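Long-range contacts in putative pyridoxal phosphate-dependent transferase (Clostridium difficile, PDB 4DQ6), which carries covalently bound pyridoxal-5'-phosphate and belongs to the class I and II aminotransferase family of pyridoxal phosphate-dependent enzymes: residues R82-K87 with H216-S221; D203-D208 with C233-K238; T325-V330 with R369-C374. All coordinates share one frame; numbering follows the deposited sequence.

Interaction 1. Residues R82-K87 with H216-S221; sequences RRHNWK and HIPMAS
W86, H84 and P218 bury the most surface where the end of helix 70-84 meets the loop between strand 199-203 and helix 224-228, in a class I and II aminotransferase fold. The W86 indole lies against the loop by CH-pi contacts: P218 CB sits 4.1 Å from the centroid of its six-membered ring, 27° off the normal, and S221 CB 3.8 Å from that of its five-membered ring. With CG anti to the backbone N (chi1 -178°), the indole reaches across to the loop, and A220 CB meets its far end at CZ2, 3.6 Å away. H84 takes part differently. The edge of H216, led by CD2, points at one face of the H84 imidazole in a T-shaped pair with planes at 68°, while R83 CB rests over the opposite face. P218 CG also reaches H84 CB. Polar atoms across the seam are joined through water: one molecule links H84 ND1, R83 O and H216 O, and a second links H84 O with H216 O. The other end of H216 is tied down by NE2 bonding to E204. At the indole edge, in its plane, a water accepts from W86 NE1 at 2.7 Å and donates to A220 O at 2.8 Å.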
# COMPACT_ATOMS: atom_id res chain seq x y z
N ARG A 82 -14.42 12.95 -19.80
CA ARG A 82 -15.87 13.16 -19.68
C ARG A 82 -16.19 14.26 -18.71
O ARG A 82 -17.06 15.08 -18.93
CB ARG A 82 -16.56 11.96 -19.03
CG ARG A 82 -16.47 10.61 -19.68
CD ARG A 82 -17.81 9.92 -19.57
NE ARG A 82 -18.22 9.41 -18.25
CZ ARG A 82 -17.58 8.48 -17.56
NH1 ARG A 82 -16.43 8.00 -17.97
NH2 ARG A 82 -18.08 8.05 -16.43
N ARG A 83 -15.53 14.19 -17.57
CA ARG A 83 -15.84 15.06 -16.46
C ARG A 83 -15.12 16.40 -16.50
O ARG A 83 -15.68 17.39 -16.09
CB ARG A 83 -15.56 14.36 -15.13
CG ARG A 83 -16.24 13.01 -14.98
CD ARG A 83 -17.74 13.12 -14.73
NE ARG A 83 -18.08 13.94 -13.57
CZ ARG A 83 -19.32 14.26 -13.22
NH1 ARG A 83 -20.33 13.83 -13.95
NH2 ARG A 83 -19.55 14.99 -12.15
N HIS A 84 -13.88 16.40 -16.98
CA HIS A 84 -13.06 17.62 -16.87
C HIS A 84 -12.60 18.14 -18.19
O HIS A 84 -11.89 19.15 -18.24
CB HIS A 84 -11.86 17.37 -16.02
CG HIS A 84 -12.18 16.80 -14.68
ND1 HIS A 84 -13.05 17.39 -13.84
CD2 HIS A 84 -11.70 15.69 -14.03
CE1 HIS A 84 -13.16 16.65 -12.73
NE2 HIS A 84 -12.33 15.61 -12.85
N ASN A 85 -12.97 17.49 -19.29
CA ASN A 85 -12.51 17.89 -20.62
C ASN A 85 -10.98 17.94 -20.69
O ASN A 85 -10.41 18.77 -21.40
CB ASN A 85 -13.09 19.25 -21.00
CG ASN A 85 -13.29 19.39 -22.49
OD1 ASN A 85 -13.67 18.43 -23.22
ND2 ASN A 85 -13.07 20.62 -22.99
N TRP A 86 -10.34 17.00 -20.04
CA TRP A 86 -8.90 16.90 -20.03
C TRP A 86 -8.53 15.58 -20.67
O TRP A 86 -8.84 14.51 -20.12
CB TRP A 86 -8.41 16.97 -18.60
CG TRP A 86 -6.93 16.94 -18.48
CD1 TRP A 86 -6.00 17.34 -19.40
CD2 TRP A 86 -6.19 16.50 -17.33
NE1 TRP A 86 -4.73 17.16 -18.91
CE2 TRP A 86 -4.79 16.69 -17.65
CE3 TRP A 86 -6.54 16.01 -16.08
CZ2 TRP A 86 -3.80 16.29 -16.77
CZ3 TRP A 86 -5.52 15.63 -15.21
CH2 TRP A 86 -4.21 15.82 -15.54
N LYS A 87 -7.91 15.65 -21.84
CA LYS A 87 -7.46 14.46 -22.52
C LYS A 87 -6.05 14.12 -22.08
O LYS A 87 -5.11 14.90 -22.29
CB LYS A 87 -7.46 14.62 -24.05
CG LYS A 87 -7.05 13.32 -24.81
CD LYS A 87 -8.14 12.21 -24.75
CE LYS A 87 -9.47 12.67 -25.40
NZ LYS A 87 -10.52 11.67 -25.79
N HIS A 216 -14.31 22.27 -11.87
CA HIS A 216 -12.92 21.92 -11.70
C HIS A 216 -12.14 22.10 -12.98
O HIS A 216 -12.52 21.57 -14.04
CB HIS A 216 -12.76 20.49 -11.21
CG HIS A 216 -11.36 20.11 -10.99
ND1 HIS A 216 -10.64 20.59 -9.95
CD2 HIS A 216 -10.51 19.29 -11.73
CE1 HIS A 216 -9.37 20.12 -10.05
NE2 HIS A 216 -9.28 19.37 -11.15
N ILE A 217 -11.00 22.77 -12.86
CA ILE A 217 -10.02 22.94 -13.95
C ILE A 217 -8.70 22.31 -13.53
O ILE A 217 -8.04 22.84 -12.64
CB ILE A 217 -9.74 24.44 -14.21
CG1 ILE A 217 -11.03 25.22 -14.44
CG2 ILE A 217 -8.74 24.62 -15.34
CD1 ILE A 217 -11.87 24.76 -15.60
N PRO A 218 -8.29 21.19 -14.12
CA PRO A 218 -7.00 20.63 -13.81
C PRO A 218 -5.96 21.65 -14.25
O PRO A 218 -5.98 22.13 -15.39
CB PRO A 218 -6.97 19.31 -14.61
CG PRO A 218 -8.44 19.03 -14.85
CD PRO A 218 -9.07 20.33 -15.00
N MET A 219 -4.99 21.90 -13.38
CA MET A 219 -3.97 22.83 -13.74
C MET A 219 -3.25 22.45 -15.03
O MET A 219 -2.93 23.29 -15.88
CB MET A 219 -2.98 22.92 -12.58
CG MET A 219 -1.71 23.71 -12.85
SD MET A 219 -1.89 25.49 -13.21
CE MET A 219 -1.52 26.15 -11.59
N ALA A 220 -2.94 21.18 -15.15
CA ALA A 220 -2.21 20.68 -16.32
C ALA A 220 -3.01 20.77 -17.61
O ALA A 220 -2.42 20.63 -18.69
CB ALA A 220 -1.84 19.21 -16.09
N SER A 221 -4.32 21.00 -17.53
CA SER A 221 -5.21 20.99 -18.69
C SER A 221 -5.26 22.33 -19.44
O SER A 221 -5.86 22.44 -20.51
CB SER A 221 -6.64 20.60 -18.27
OG SER A 221 -7.33 21.67 -17.63
O HOH W 1 -14.43 19.79 -14.46
O HOH W 2 -12.00 21.54 -16.82
O HOH W 3 -7.59 20.74 -21.94
O HOH W 4 -2.90 18.44 -20.40

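Interaction 2. Residues D203-D208 with C233-K238; sequences DEIHSD and CMAPTK. With PLP (pyridoxal-5'-phosphate), chain C.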
# COMPACT_ATOMS: atom_id res chain seq x y z
N ASP A 203 -2.40 18.59 -6.18
CA ASP A 203 -3.24 17.62 -5.53
C ASP A 203 -4.69 17.97 -5.82
O ASP A 203 -5.27 18.88 -5.22
CB ASP A 203 -2.95 17.65 -4.02
CG ASP A 203 -3.77 16.71 -3.21
OD1 ASP A 203 -4.71 16.10 -3.75
OD2 ASP A 203 -3.45 16.54 -2.02
N GLU A 204 -5.30 17.12 -6.66
CA GLU A 204 -6.59 17.42 -7.17
C GLU A 204 -7.51 16.31 -6.69
O GLU A 204 -8.53 15.93 -7.38
CB GLU A 204 -6.56 17.65 -8.70
CG GLU A 204 -5.65 18.79 -9.10
CD GLU A 204 -5.72 19.21 -10.55
OE1 GLU A 204 -6.54 18.69 -11.32
OE2 GLU A 204 -4.96 20.18 -10.88
N ILE A 205 -7.22 15.83 -5.49
CA ILE A 205 -7.99 14.69 -5.02
C ILE A 205 -9.49 15.07 -4.88
O ILE A 205 -10.37 14.20 -5.05
CB ILE A 205 -7.46 14.07 -3.74
CG1 ILE A 205 -8.10 12.66 -3.50
CG2 ILE A 205 -7.74 14.97 -2.57
CD1 ILE A 205 -7.48 11.89 -2.34
N HIS A 206 -9.84 16.31 -4.58
CA HIS A 206 -11.28 16.68 -4.43
C HIS A 206 -11.93 17.11 -5.73
O HIS A 206 -13.00 17.73 -5.73
CB HIS A 206 -11.46 17.80 -3.40
CG HIS A 206 -10.97 17.49 -2.02
ND1 HIS A 206 -11.79 16.90 -1.06
CD2 HIS A 206 -9.71 17.61 -1.45
CE1 HIS A 206 -11.08 16.73 0.06
NE2 HIS A 206 -9.79 17.14 -0.17
N SER A 207 -11.35 16.74 -6.86
CA SER A 207 -11.67 17.30 -8.18
C SER A 207 -13.10 16.98 -8.64
O SER A 207 -13.68 17.70 -9.44
CB SER A 207 -10.70 16.76 -9.24
OG SER A 207 -10.71 15.34 -9.26
N ASP A 208 -13.72 15.96 -8.05
CA ASP A 208 -15.09 15.60 -8.43
C ASP A 208 -16.14 16.18 -7.51
O ASP A 208 -17.35 16.02 -7.77
CB ASP A 208 -15.29 14.06 -8.46
CG ASP A 208 -14.28 13.33 -9.38
OD1 ASP A 208 -14.11 13.75 -10.52
OD2 ASP A 208 -13.72 12.27 -8.98
N CYS A 233 -2.03 14.63 -8.98
CA CYS A 233 -2.48 13.50 -8.18
C CYS A 233 -4.00 13.57 -8.06
O CYS A 233 -4.54 14.63 -7.75
CB CYS A 233 -1.90 13.52 -6.79
SG CYS A 233 -0.12 13.44 -6.77
N MET A 234 -4.67 12.45 -8.35
CA MET A 234 -6.14 12.28 -8.26
C MET A 234 -6.44 10.91 -7.72
O MET A 234 -5.55 10.08 -7.64
CB MET A 234 -6.84 12.50 -9.57
CG MET A 234 -6.85 13.98 -10.06
SD MET A 234 -7.47 14.04 -11.77
CE MET A 234 -7.86 15.81 -11.98
N ALA A 235 -7.70 10.64 -7.38
CA ALA A 235 -8.02 9.33 -6.83
C ALA A 235 -9.54 9.22 -6.87
O ALA A 235 -10.22 10.24 -6.88
CB ALA A 235 -7.59 9.21 -5.38
N PRO A 236 -10.10 7.99 -6.83
CA PRO A 236 -11.52 7.80 -6.61
C PRO A 236 -11.95 7.87 -5.16
O PRO A 236 -13.15 7.77 -4.88
CB PRO A 236 -11.73 6.42 -7.15
CG PRO A 236 -10.50 5.68 -6.81
CD PRO A 236 -9.43 6.71 -7.08
N THR A 237 -11.00 8.00 -4.24
CA THR A 237 -11.26 7.71 -2.84
C THR A 237 -12.12 8.75 -2.16
O THR A 237 -12.99 8.40 -1.39
CB THR A 237 -10.00 7.49 -2.02
OG1 THR A 237 -9.17 8.61 -2.23
CG2 THR A 237 -9.27 6.25 -2.47
N LYS A 238 -11.83 10.02 -2.35
CA LYS A 238 -12.65 11.09 -1.73
C LYS A 238 -14.02 11.07 -2.41
O LYS A 238 -15.04 11.15 -1.73
CB LYS A 238 -12.06 12.48 -1.86
CG LYS A 238 -10.83 12.70 -1.00
CD LYS A 238 -11.19 13.00 0.48
CE LYS A 238 -10.07 12.62 1.46
NZ LYS A 238 -9.02 13.64 1.69
N1 PLP C . -4.96 15.35 -0.40
C2 PLP C . -5.94 16.15 0.13
C2A PLP C . -6.07 17.62 -0.14
C3 PLP C . -6.95 15.60 1.02
O3 PLP C . -7.88 16.37 1.56
C4 PLP C . -6.90 14.18 1.32
C4A PLP C . -7.89 13.55 2.28
C5 PLP C . -5.84 13.40 0.70
C6 PLP C . -4.90 14.03 -0.14
C5A PLP C . -5.80 11.93 0.98
O4P PLP C . -4.48 11.56 0.77
P PLP C . -4.20 9.97 0.73
O1P PLP C . -4.66 9.55 -0.62
O2P PLP C . -2.64 9.97 0.99
O3P PLP C . -5.13 9.41 1.85
O HOH W 5 -9.70 13.05 -7.79
O HOH W 6 -11.22 11.42 -4.76
O HOH W 7 -11.23 11.48 -9.54
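K238 is joined covalently to the cofactor, its NZ 1.3 Å from C4A of pyridoxal-5'-phosphate, a length that fits the internal aldimine (Schiff base) of fold-type I pyridoxal phosphate enzymes. The two segments continue from neighbouring parallel strands of the large sheet, D203 bridging to C233, and E204 N donates to C233 O at 2.8 Å almost straight down the carbonyl axis. Past this bond they diverge, one into a type I turn from E204 to S207, the other toward the start of helix 237-240. I205 buries the most surface and fills the angle between them. Its CG1 branch, anti to the backbone N (chi1 -165°), runs toward A235 CB, and its CD1 end lies 3.7 Å from K238 CG, the two side chains crossing at about a right angle. The other branch, CG2, is turned to the pyridine ring and comes within 3.5 Å of its C2. The lysine chain, bent at chi2 and chi4, passes K238 CG over one face of the H206 imidazole before curving to the cofactor. Y65 of the second subunit packs on this lysine and bonds to the cofactor. The D203 carboxylate has two tasks: OD1 accepts from I205 N in an Asx turn, which helps fix the carboxylate's rotation, while OD2 lies 2.5 Å from the cofactor N1, where it would probably favour a protonated pyridine nitrogen. Where the backbones part, a water donates to both I205 O and A235 O. At the C3 edge of the cofactor ring, H206 NE2 shares a hydrogen bond with the cofactor O3, 2.7 Å long and with an angle of 158°.

Interaction 3. Residues T325-V330 with R369-C374; sequences TYLLWV and RINLAC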
# COMPACT_ATOMS: atom_id res chain seq x y z
N THR A 325 -15.32 20.40 -2.33
CA THR A 325 -15.16 19.57 -1.16
C THR A 325 -16.51 19.44 -0.41
O THR A 325 -17.46 20.19 -0.67
CB THR A 325 -14.08 20.05 -0.16
OG1 THR A 325 -14.55 21.05 0.74
CG2 THR A 325 -12.80 20.48 -0.89
N TYR A 326 -16.53 18.50 0.52
CA TYR A 326 -17.66 18.39 1.45
C TYR A 326 -17.40 18.89 2.83
O TYR A 326 -18.05 18.51 3.83
CB TYR A 326 -18.18 16.96 1.47
CG TYR A 326 -17.18 15.83 1.72
CD1 TYR A 326 -16.63 15.64 2.97
CD2 TYR A 326 -16.88 14.91 0.72
CE1 TYR A 326 -15.79 14.56 3.20
CE2 TYR A 326 -16.03 13.84 0.96
CZ TYR A 326 -15.53 13.65 2.23
OH TYR A 326 -14.77 12.58 2.56
N LEU A 327 -16.44 19.80 2.93
CA LEU A 327 -15.86 20.26 4.17
C LEU A 327 -16.23 21.72 4.36
O LEU A 327 -16.03 22.52 3.43
CB LEU A 327 -14.33 20.07 4.15
CG LEU A 327 -13.89 18.60 3.92
CD1 LEU A 327 -12.37 18.55 3.58
CD2 LEU A 327 -14.22 17.65 5.07
N LEU A 328 -16.73 22.06 5.53
CA LEU A 328 -17.19 23.40 5.84
C LEU A 328 -16.18 24.06 6.79
O LEU A 328 -15.71 23.45 7.74
CB LEU A 328 -18.56 23.31 6.57
CG LEU A 328 -19.39 24.60 6.61
CD1 LEU A 328 -19.91 25.01 5.23
CD2 LEU A 328 -20.58 24.37 7.58
N TRP A 329 -15.82 25.31 6.49
CA TRP A 329 -14.79 26.04 7.19
C TRP A 329 -15.42 27.17 7.93
O TRP A 329 -15.89 28.15 7.31
CB TRP A 329 -13.80 26.53 6.16
CG TRP A 329 -12.52 27.24 6.61
CD1 TRP A 329 -12.04 28.53 6.23
CD2 TRP A 329 -11.45 26.68 7.41
NE1 TRP A 329 -10.88 28.71 6.77
CE2 TRP A 329 -10.44 27.67 7.48
CE3 TRP A 329 -11.28 25.50 8.13
CZ2 TRP A 329 -9.26 27.48 8.20
CZ3 TRP A 329 -10.11 25.27 8.80
CH2 TRP A 329 -9.11 26.28 8.87
N VAL A 330 -15.50 27.03 9.27
CA VAL A 330 -16.32 27.93 10.07
C VAL A 330 -15.45 28.71 11.06
O VAL A 330 -14.64 28.13 11.76
CB VAL A 330 -17.38 27.13 10.87
CG1 VAL A 330 -18.23 28.05 11.74
CG2 VAL A 330 -18.25 26.27 9.95
N ARG A 369 -13.02 22.95 11.00
CA ARG A 369 -13.52 22.25 9.82
C ARG A 369 -14.50 21.11 10.14
O ARG A 369 -14.23 20.26 10.98
CB ARG A 369 -12.34 21.72 9.00
CG ARG A 369 -12.66 21.43 7.56
CD ARG A 369 -11.64 20.51 6.91
NE ARG A 369 -11.65 19.14 7.44
CZ ARG A 369 -10.79 18.21 7.09
NH1 ARG A 369 -9.78 18.50 6.22
NH2 ARG A 369 -10.89 16.99 7.58
N ILE A 370 -15.62 21.19 9.45
CA ILE A 370 -16.76 20.31 9.67
C ILE A 370 -17.06 19.48 8.41
O ILE A 370 -17.25 20.02 7.33
CB ILE A 370 -18.02 21.07 10.08
CG1 ILE A 370 -17.72 22.11 11.17
CG2 ILE A 370 -19.05 20.08 10.60
CD1 ILE A 370 -18.87 23.00 11.59
N ASN A 371 -17.08 18.16 8.60
CA ASN A 371 -17.41 17.21 7.56
C ASN A 371 -18.90 17.02 7.34
O ASN A 371 -19.56 16.50 8.23
CB ASN A 371 -16.71 15.88 7.85
CG ASN A 371 -16.92 14.83 6.78
OD1 ASN A 371 -17.86 14.89 5.98
ND2 ASN A 371 -16.13 13.77 6.87
N LEU A 372 -19.42 17.45 6.18
CA LEU A 372 -20.86 17.39 5.89
C LEU A 372 -21.31 16.23 5.06
O LEU A 372 -22.49 16.19 4.62
CB LEU A 372 -21.29 18.74 5.26
CG LEU A 372 -21.89 19.75 6.25
CD1 LEU A 372 -20.94 20.01 7.43
CD2 LEU A 372 -22.29 21.04 5.51
N ALA A 373 -20.45 15.25 4.82
CA ALA A 373 -20.80 14.05 4.03
C ALA A 373 -21.35 13.03 4.98
O ALA A 373 -20.76 11.98 5.27
CB ALA A 373 -19.56 13.50 3.28
N CYS A 374 -22.55 13.34 5.50
CA CYS A 374 -23.21 12.46 6.47
C CYS A 374 -24.73 12.67 6.34
O CYS A 374 -25.15 13.68 5.78
CB CYS A 374 -22.76 12.74 7.89
SG CYS A 374 -23.14 14.40 8.48
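L328 and I370 form the hydrogen-bonded pair of this antiparallel strand contact: L328 N donates to I370 O and I370 N to L328 O, each at 2.8 Å with an angle of 166° at the hydrogen. Beyond the strand end, L372 N reaches Y326 O at 2.9 Å and extends the pairing. Weaker CA-H...O contacts supplement these bonds, R369 CA lying 3.3 Å from L328 O. Side chains settle other polar atoms. T325 OG1 accepts from L327 N in an ST turn, and N371 OD1 from A373 N in an Asx turn, while N371 ND2 donates to the carbonyls of V39 and D41. A373 CB makes a CH-pi contact over the centre of the Y326 ring, 3.7 Å from its centroid. R369, bent at chi3 (68°), brings its guanidinium against L327, whose CD1 stands over one face, 3.7 Å from R369 NH1. That nitrogen bonds to N175, a pocket residue that also donates to the cofactor, and NH2 bonds to W38 O; these bonds and the leucine fix the group's orientation. W329 turns its ring edge to R369 CB and gives NE1 to Y151. L328 and I370 point to the face opposite L327 and R369, and V330 CG2 packs against I370 CD1. Paired strands 327-331 and 367-371 are the central two of the small antiparallel sheet, characteristic of the C-terminal part of fold-type I aminotransferases.

Overall arrangement
From the N terminus, 82-87 takes in the end of helix 70-84, and its partner 216-221 comes only after much of the large sheet, so interaction 1 closes a long loop. Interaction 2 opens at 203-208, inside that loop, and closes at 233-238, beyond it; the two therefore cross along the chain. They also touch in space at the E204 carboxylate, to which M219 N also donates. Interaction 3 follows in series and closes an excursion of 38 residues between 325-330 and 369-374, joining strands of the small sheet. T325 packs on H206, and Y326 and L327 approach K238 and H206, so interaction 3 abuts the cofactor-bearing interaction 2. Interactions 1 and 3 do not meet.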